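Long-range contacts in core protein VP4 (Bluetongue virus, PDB 2JHP), which probably adds and methylates the 5' caps of viral transcripts, acting as a multifunctional RNA-capping enzyme within the inner capsid: residues Y411-C416 with Y446-L451; S431-A436 with V501-P506. One frame throughout, in Å; residues are numbered along the deposited sequence.

Interaction 1: Y411-C416 with Y446-L451. With SAH (S-adenosyl-L-homocysteine), chain B; GUN (guanine), chain E.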
loop_
_atom_site.group_PDB
_atom_site.type_symbol
_atom_site.label_atom_id
_atom_site.label_comp_id
_atom_site.label_asym_id
_atom_site.label_seq_id
_atom_site.Cartn_x
_atom_site.Cartn_y
_atom_site.Cartn_z
ATOM N N TYR A 411 -0.974 -7.901 -2.371
ATOM C CA TYR A 411 -0.870 -8.381 -3.736
ATOM C C TYR A 411 -1.025 -9.893 -3.840
ATOM O O TYR A 411 -1.623 -10.395 -4.794
ATOM C CB TYR A 411 0.436 -7.889 -4.398
ATOM C CG TYR A 411 1.677 -8.735 -4.170
ATOM C CD1 TYR A 411 1.958 -9.825 -4.996
ATOM C CD2 TYR A 411 2.585 -8.423 -3.153
ATOM C CE1 TYR A 411 3.108 -10.599 -4.806
ATOM C CE2 TYR A 411 3.746 -9.192 -2.946
ATOM C CZ TYR A 411 4.005 -10.271 -3.777
ATOM O OH TYR A 411 5.126 -11.052 -3.586
ATOM N N LEU A 412 -0.486 -10.611 -2.861
ATOM C CA LEU A 412 -0.506 -12.081 -2.871
ATOM C C LEU A 412 -1.803 -12.709 -3.402
ATOM O O LEU A 412 -1.769 -13.508 -4.330
ATOM C CB LEU A 412 -0.195 -12.617 -1.477
ATOM C CG LEU A 412 1.240 -13.042 -1.111
ATOM C CD1 LEU A 412 2.255 -12.857 -2.217
ATOM C CD2 LEU A 412 1.707 -12.368 0.156
ATOM N N THR A 413 -2.937 -12.311 -2.826
ATOM C CA THR A 413 -4.214 -12.935 -3.064
ATOM C C THR A 413 -5.021 -12.192 -4.104
ATOM O O THR A 413 -6.252 -12.344 -4.175
ATOM C CB THR A 413 -5.020 -12.987 -1.783
ATOM O OG1 THR A 413 -4.890 -11.742 -1.091
ATOM C CG2 THR A 413 -4.530 -14.128 -0.884
ATOM N N ASN A 414 -4.333 -11.370 -4.902
ATOM C CA ASN A 414 -4.870 -10.844 -6.152
ATOM C C ASN A 414 -5.267 -12.011 -7.051
ATOM O O ASN A 414 -4.592 -13.047 -7.060
ATOM C CB ASN A 414 -3.829 -9.996 -6.881
ATOM C CG ASN A 414 -3.745 -8.559 -6.366
ATOM O OD1 ASN A 414 -3.229 -7.690 -7.064
ATOM N ND2 ASN A 414 -4.231 -8.310 -5.148
ATOM N N ARG A 415 -6.345 -11.831 -7.817
ATOM C CA ARG A 415 -6.923 -12.905 -8.608
ATOM C C ARG A 415 -5.950 -13.510 -9.639
ATOM O O ARG A 415 -6.075 -14.688 -9.992
ATOM C CB ARG A 415 -8.224 -12.438 -9.259
ATOM C CG ARG A 415 -9.197 -13.567 -9.565
ATOM C CD ARG A 415 -10.652 -13.083 -9.590
ATOM N NE ARG A 415 -11.067 -12.571 -8.279
ATOM C CZ ARG A 415 -11.654 -13.297 -7.329
ATOM N NH1 ARG A 415 -11.926 -14.584 -7.524
ATOM N NH2 ARG A 415 -11.982 -12.726 -6.181
ATOM N N CYS A 416 -4.979 -12.716 -10.094
ATOM C CA CYS A 416 -3.925 -13.203 -10.994
ATOM C C CYS A 416 -3.001 -14.268 -10.373
ATOM O O CYS A 416 -2.183 -14.852 -11.075
ATOM C CB CYS A 416 -3.082 -12.032 -11.508
ATOM S SG CYS A 416 -2.053 -11.263 -10.239
ATOM N N TYR A 446 -13.013 -4.711 -4.290
ATOM C CA TYR A 446 -11.797 -5.459 -3.988
ATOM C C TYR A 446 -11.823 -6.859 -4.609
ATOM O O TYR A 446 -12.657 -7.698 -4.250
ATOM C CB TYR A 446 -11.528 -5.492 -2.478
ATOM C CG TYR A 446 -10.053 -5.383 -2.163
ATOM C CD1 TYR A 446 -9.357 -4.203 -2.426
ATOM C CD2 TYR A 446 -9.346 -6.464 -1.611
ATOM C CE1 TYR A 446 -7.988 -4.098 -2.149
ATOM C CE2 TYR A 446 -7.979 -6.368 -1.327
ATOM C CZ TYR A 446 -7.305 -5.184 -1.603
ATOM O OH TYR A 446 -5.959 -5.070 -1.342
ATOM N N ASP A 447 -10.886 -7.090 -5.528
ATOM C CA ASP A 447 -10.870 -8.264 -6.400
ATOM C C ASP A 447 -9.896 -9.374 -5.963
ATOM O O ASP A 447 -9.129 -9.905 -6.772
ATOM C CB ASP A 447 -10.523 -7.802 -7.816
ATOM C CG ASP A 447 -10.712 -8.903 -8.864
ATOM O OD1 ASP A 447 -11.871 -9.340 -9.099
ATOM O OD2 ASP A 447 -9.689 -9.313 -9.468
ATOM N N ASP A 448 -9.930 -9.733 -4.689
ATOM C CA ASP A 448 -9.049 -10.773 -4.179
ATOM C C ASP A 448 -9.834 -12.038 -3.877
ATOM O O ASP A 448 -11.027 -11.982 -3.617
ATOM C CB ASP A 448 -8.341 -10.291 -2.913
ATOM C CG ASP A 448 -7.029 -9.577 -3.206
ATOM O OD1 ASP A 448 -6.092 -9.655 -2.368
ATOM O OD2 ASP A 448 -6.928 -8.939 -4.272
ATOM N N PHE A 449 -9.159 -13.183 -3.929
ATOM C CA PHE A 449 -9.731 -14.415 -3.428
ATOM C C PHE A 449 -9.285 -14.594 -1.982
ATOM O O PHE A 449 -8.193 -14.165 -1.599
ATOM C CB PHE A 449 -9.320 -15.601 -4.301
ATOM C CG PHE A 449 -7.843 -15.915 -4.267
ATOM C CD1 PHE A 449 -7.314 -16.820 -3.326
ATOM C CD2 PHE A 449 -6.978 -15.337 -5.183
ATOM C CE1 PHE A 449 -5.973 -17.128 -3.305
ATOM C CE2 PHE A 449 -5.615 -15.648 -5.150
ATOM C CZ PHE A 449 -5.125 -16.541 -4.208
ATOM N N ALA A 450 -10.144 -15.220 -1.183
ATOM C CA ALA A 450 -9.893 -15.459 0.235
ATOM C C ALA A 450 -9.170 -16.777 0.499
ATOM O O ALA A 450 -9.587 -17.818 0.021
ATOM C CB ALA A 450 -11.209 -15.416 1.007
ATOM N N LEU A 451 -8.082 -16.716 1.268
ATOM C CA LEU A 451 -7.430 -17.907 1.823
ATOM C C LEU A 451 -8.240 -18.353 3.031
ATOM O O LEU A 451 -8.694 -17.516 3.798
ATOM C CB LEU A 451 -5.989 -17.600 2.272
ATOM C CG LEU A 451 -4.890 -17.305 1.251
ATOM C CD1 LEU A 451 -3.532 -17.285 1.914
ATOM C CD2 LEU A 451 -4.920 -18.295 0.085
HETATM N N SAH B . 1.878 -3.377 -2.632
HETATM C CA SAH B . 1.202 -2.050 -2.780
HETATM C CB SAH B . 0.104 -1.998 -3.847
HETATM C CG SAH B . -0.639 -3.262 -4.239
HETATM S SD SAH B . -1.618 -2.980 -5.740
HETATM C C SAH B . 0.699 -1.493 -1.458
HETATM O O SAH B . 1.390 -1.578 -0.440
HETATM O OXT SAH B . -0.387 -0.918 -1.382
HETATM C "C5'" SAH B . -1.255 -4.670 -6.296
HETATM C "C4'" SAH B . -0.199 -4.723 -7.387
HETATM O "O4'" SAH B . 0.557 -5.914 -7.294
HETATM C "C3'" SAH B . -0.803 -4.683 -8.788
HETATM O "O3'" SAH B . 0.011 -3.811 -9.556
HETATM C "C2'" SAH B . -0.645 -6.103 -9.309
HETATM O "O2'" SAH B . -0.417 -6.160 -10.692
HETATM C "C1'" SAH B . 0.597 -6.576 -8.555
HETATM N N9 SAH B . 0.676 -8.048 -8.427
HETATM C C8 SAH B . -0.362 -8.929 -8.226
HETATM N N7 SAH B . 0.142 -10.189 -8.173
HETATM C C5 SAH B . 1.485 -10.129 -8.336
HETATM C C6 SAH B . 2.488 -11.102 -8.360
HETATM N N6 SAH B . 2.181 -12.387 -8.198
HETATM N N1 SAH B . 3.808 -10.731 -8.538
HETATM C C2 SAH B . 4.135 -9.395 -8.695
HETATM N N3 SAH B . 3.145 -8.427 -8.672
HETATM C C4 SAH B . 1.838 -8.784 -8.497
HETATM N N9 GUN E . -3.384 1.316 0.509
HETATM C C8 GUN E . -3.175 1.151 -0.797
HETATM N N7 GUN E . -3.857 0.082 -1.218
HETATM C C5 GUN E . -4.510 -0.437 -0.178
HETATM C C6 GUN E . -5.363 -1.532 -0.026
HETATM O O6 GUN E . -5.647 -2.247 -0.986
HETATM N N1 GUN E . -5.897 -1.813 1.239
HETATM C C2 GUN E . -5.549 -0.980 2.313
HETATM N N2 GUN E . -6.034 -1.213 3.517
HETATM N N3 GUN E . -4.724 0.066 2.128
HETATM C C4 GUN E . -4.205 0.353 0.924
HETATM O O HOH W 1 -7.186 -8.678 -7.960
#
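Thr413 and Asp448 form the polar centre of this meeting of two loops. Thr413 OG1 donates to Asp448 OD1 at 2.7 Å, reaching the anti side of the carboxylate from 34° out of its plane. The hydroxyl takes that position by standing between its own backbone N and carbonyl carbon (chi1 43°), and it is held a second time by Trp437 N of strand 433-437. The other carboxylate oxygen, Asp448 OD2, lies 2.9 Å from Asn414 ND2.

The main chains meet in a single bridge of Asn414 with Asp448. Beside it, Phe449 N donates to Thr413 O at 3.0 Å. A water extends this join, accepting from Arg415 N and donating to Asp447 O at 2.6 Å.

Both loops belong to one of two Rossmann-like methyltransferase domains in the chain, its sheet ordered 3-2-1-4-5-7-6; segment 411-416 follows the fourth strand in that numbering, 406-408. Its type I turn, Tyr411 to Asn414, is closed by Asn414 N bonding to Tyr411 O. Tyr411, Asn414 and Cys416 border S-adenosyl-L-homocysteine: the Tyr411 ring lies obliquely to the adenine, and Asn414 OD1 comes 3.3 Å from its C8. From segment 446-451, Tyr446 OH donates to guanine O6 at 2.9 Å, the base oxygen lying near the plane of the tyrosine ring at its edge.

Apolar packing centres on Phe449, where Thr413 CB sits over the middle of one ring face while Asn414 O approaches the ring edge. Thr413 CG2 also reaches Leu451 CG, at 3.8 Å.

At the exposed margin Arg415 and Asp447 make a salt bridge whose NE to OD1 hydrogen bond is weak, at 3.4 Å. The arginine chain bends at chi3, with guanidinium and carboxylate planes turned 57° apart.

Interaction 2: S431-A436 with V501-P506; sequences SVIATA and VSLKEP
Ala434 O receives Ser502 N at 3.0 Å and, as a second and softer contact, the CA-H of Val501. In return Ser502 O accepts from Ala434 N at 3.2 Å and is touched by the CA-H of Ile433. This hydrogen-bonded pair is flanked by two non-hydrogen-bonded pairs, Ile433 with Leu503 and Thr435 with Val501, in the antiparallel pairing of strands 433-437 and 499-503, the strand 5 and strand 7 pair of a methyltransferase-like sheet. Beyond them Lys504 N donates to Val432 O at 2.9 Å, where the backbone turns in an inverse gamma turn centred on Lys504.

Ser502 OG stands against Ala434 CB, at 3.3 Å, and donates to a water that passes its own hydrogen to Ser431 O at 2.8 Å. Ser431 OG turns instead to Asp408.

Ile433, Thr435, Val501 and Leu503 share the other face. Ile433 and Leu503 run alongside each other, CD1 of Ile433 3.6 Å from CD2 of Leu503; the isoleucine branch extends there because CG1 is anti to the backbone N (chi1 -176°). Thr435 and Val501 pair likewise through their CG2 methyls, while Thr435 OG1 bonds to Phe410 N.

Helix 114-128 covers Ile433 and Thr435, and helix 470-480 covers Val501 and Leu503; strands 406-408 and 466-469 continue the sheet beyond the two strands.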
loop_
_atom_site.group_PDB
_atom_site.type_symbol
_atom_site.label_atom_id
_atom_site.label_comp_id
_atom_site.label_asym_id
_atom_site.label_seq_id
_atom_site.Cartn_x
_atom_site.Cartn_y
_atom_site.Cartn_z
ATOM N N SER A 431 8.828 -13.508 4.382
ATOM C CA SER A 431 8.636 -12.065 4.243
ATOM C C SER A 431 8.732 -11.379 5.601
ATOM O O SER A 431 8.441 -11.996 6.624
ATOM C CB SER A 431 7.300 -11.765 3.576
ATOM O OG SER A 431 7.063 -10.375 3.537
ATOM N N VAL A 432 9.160 -10.117 5.609
ATOM C CA VAL A 432 9.246 -9.348 6.853
ATOM C C VAL A 432 7.849 -8.939 7.262
ATOM O O VAL A 432 7.544 -8.845 8.447
ATOM C CB VAL A 432 10.135 -8.090 6.727
ATOM C CG1 VAL A 432 10.118 -7.288 8.010
ATOM C CG2 VAL A 432 11.566 -8.469 6.379
ATOM N N ILE A 433 7.019 -8.678 6.257
ATOM C CA ILE A 433 5.615 -8.337 6.435
ATOM C C ILE A 433 4.878 -8.657 5.151
ATOM O O ILE A 433 5.224 -8.157 4.076
ATOM C CB ILE A 433 5.372 -6.854 6.873
ATOM C CG1 ILE A 433 3.871 -6.632 7.123
ATOM C CG2 ILE A 433 5.954 -5.865 5.876
ATOM C CD1 ILE A 433 3.525 -5.376 7.899
ATOM N N ALA A 434 3.876 -9.519 5.263
ATOM C CA ALA A 434 3.068 -9.900 4.108
ATOM C C ALA A 434 1.583 -9.900 4.479
ATOM O O ALA A 434 1.226 -10.082 5.651
ATOM C CB ALA A 434 3.511 -11.256 3.589
ATOM N N THR A 435 0.727 -9.658 3.493
ATOM C CA THR A 435 -0.720 -9.692 3.711
ATOM C C THR A 435 -1.409 -10.696 2.794
ATOM O O THR A 435 -0.951 -10.946 1.689
ATOM C CB THR A 435 -1.388 -8.320 3.487
ATOM O OG1 THR A 435 -1.103 -7.870 2.161
ATOM C CG2 THR A 435 -0.918 -7.303 4.506
ATOM N N ALA A 436 -2.513 -11.251 3.278
ATOM C CA ALA A 436 -3.359 -12.120 2.490
ATOM C C ALA A 436 -4.823 -11.881 2.836
ATOM O O ALA A 436 -5.203 -11.772 4.000
ATOM C CB ALA A 436 -2.990 -13.577 2.712
ATOM N N VAL A 501 -2.143 -11.109 8.300
ATOM C CA VAL A 501 -0.833 -10.482 8.239
ATOM C C VAL A 501 0.191 -11.344 8.928
ATOM O O VAL A 501 -0.019 -11.829 10.047
ATOM C CB VAL A 501 -0.812 -9.093 8.894
ATOM C CG1 VAL A 501 0.543 -8.463 8.705
ATOM C CG2 VAL A 501 -1.892 -8.198 8.314
ATOM N N SER A 502 1.314 -11.517 8.250
ATOM C CA SER A 502 2.457 -12.228 8.800
ATOM C C SER A 502 3.569 -11.235 9.105
ATOM O O SER A 502 3.806 -10.327 8.327
ATOM C CB SER A 502 2.925 -13.283 7.793
ATOM O OG SER A 502 3.291 -12.685 6.555
ATOM N N LEU A 503 4.253 -11.415 10.234
ATOM C CA LEU A 503 5.321 -10.499 10.661
ATOM C C LEU A 503 6.577 -11.250 11.079
ATOM O O LEU A 503 6.481 -12.244 11.796
ATOM C CB LEU A 503 4.854 -9.638 11.836
ATOM C CG LEU A 503 3.678 -8.682 11.697
ATOM C CD1 LEU A 503 3.349 -8.064 13.033
ATOM C CD2 LEU A 503 4.016 -7.599 10.715
ATOM N N LYS A 504 7.747 -10.776 10.635
ATOM C CA LYS A 504 9.033 -11.303 11.125
ATOM C C LYS A 504 9.343 -10.661 12.479
ATOM O O LYS A 504 10.216 -9.808 12.607
ATOM C CB LYS A 504 10.172 -11.085 10.124
ATOM C CG LYS A 504 11.373 -11.995 10.348
ATOM C CD LYS A 504 12.117 -12.252 9.053
ATOM C CE LYS A 504 13.211 -13.287 9.229
ATOM N NZ LYS A 504 13.657 -13.833 7.920
ATOM N N GLU A 505 8.546 -11.076 13.463
ATOM C CA GLU A 505 8.625 -10.608 14.837
ATOM C C GLU A 505 8.636 -11.808 15.800
ATOM O O GLU A 505 7.769 -12.690 15.682
ATOM C CB GLU A 505 7.423 -9.700 15.143
ATOM C CG GLU A 505 7.501 -8.318 14.519
ATOM C CD GLU A 505 8.736 -7.564 14.959
ATOM O OE1 GLU A 505 9.338 -7.923 15.998
ATOM O OE2 GLU A 505 9.107 -6.606 14.257
ATOM N N PRO A 506 9.600 -11.842 16.748
ATOM C CA PRO A 506 9.688 -12.982 17.669
ATOM C C PRO A 506 8.507 -13.004 18.625
ATOM O O PRO A 506 7.969 -11.951 18.962
ATOM C CB PRO A 506 11.018 -12.741 18.442
ATOM C CG PRO A 506 11.249 -11.280 18.374
ATOM C CD PRO A 506 10.633 -10.825 17.023
HETATM O O HOH W 2 5.913 -13.100 6.540
#

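Overall arrangement
From the N terminus the four segments come in the order 411-416, 431-436, 446-451, 501-506, so the two contacts cross rather than nest. Interaction 1 closes a loop that holds helix 421-430 and strand 433-437, joining the loops that follow strands 406-408 and 433-437 beside one S-adenosyl-L-homocysteine and one guanine. Interaction 2 closes a longer excursion, through helix 453-460, strand 466-469 and helix 470-480, by pairing strand 433-437 with strand 499-503. Their centres lie about 17 Å apart, yet they touch: Leu412 CD2 is 3.4 Å from Thr435 O, and Leu451 packs on Ala436. Strand 433-437 thus links the ligand-side loops to the antiparallel part of the methyltransferase-like sheet.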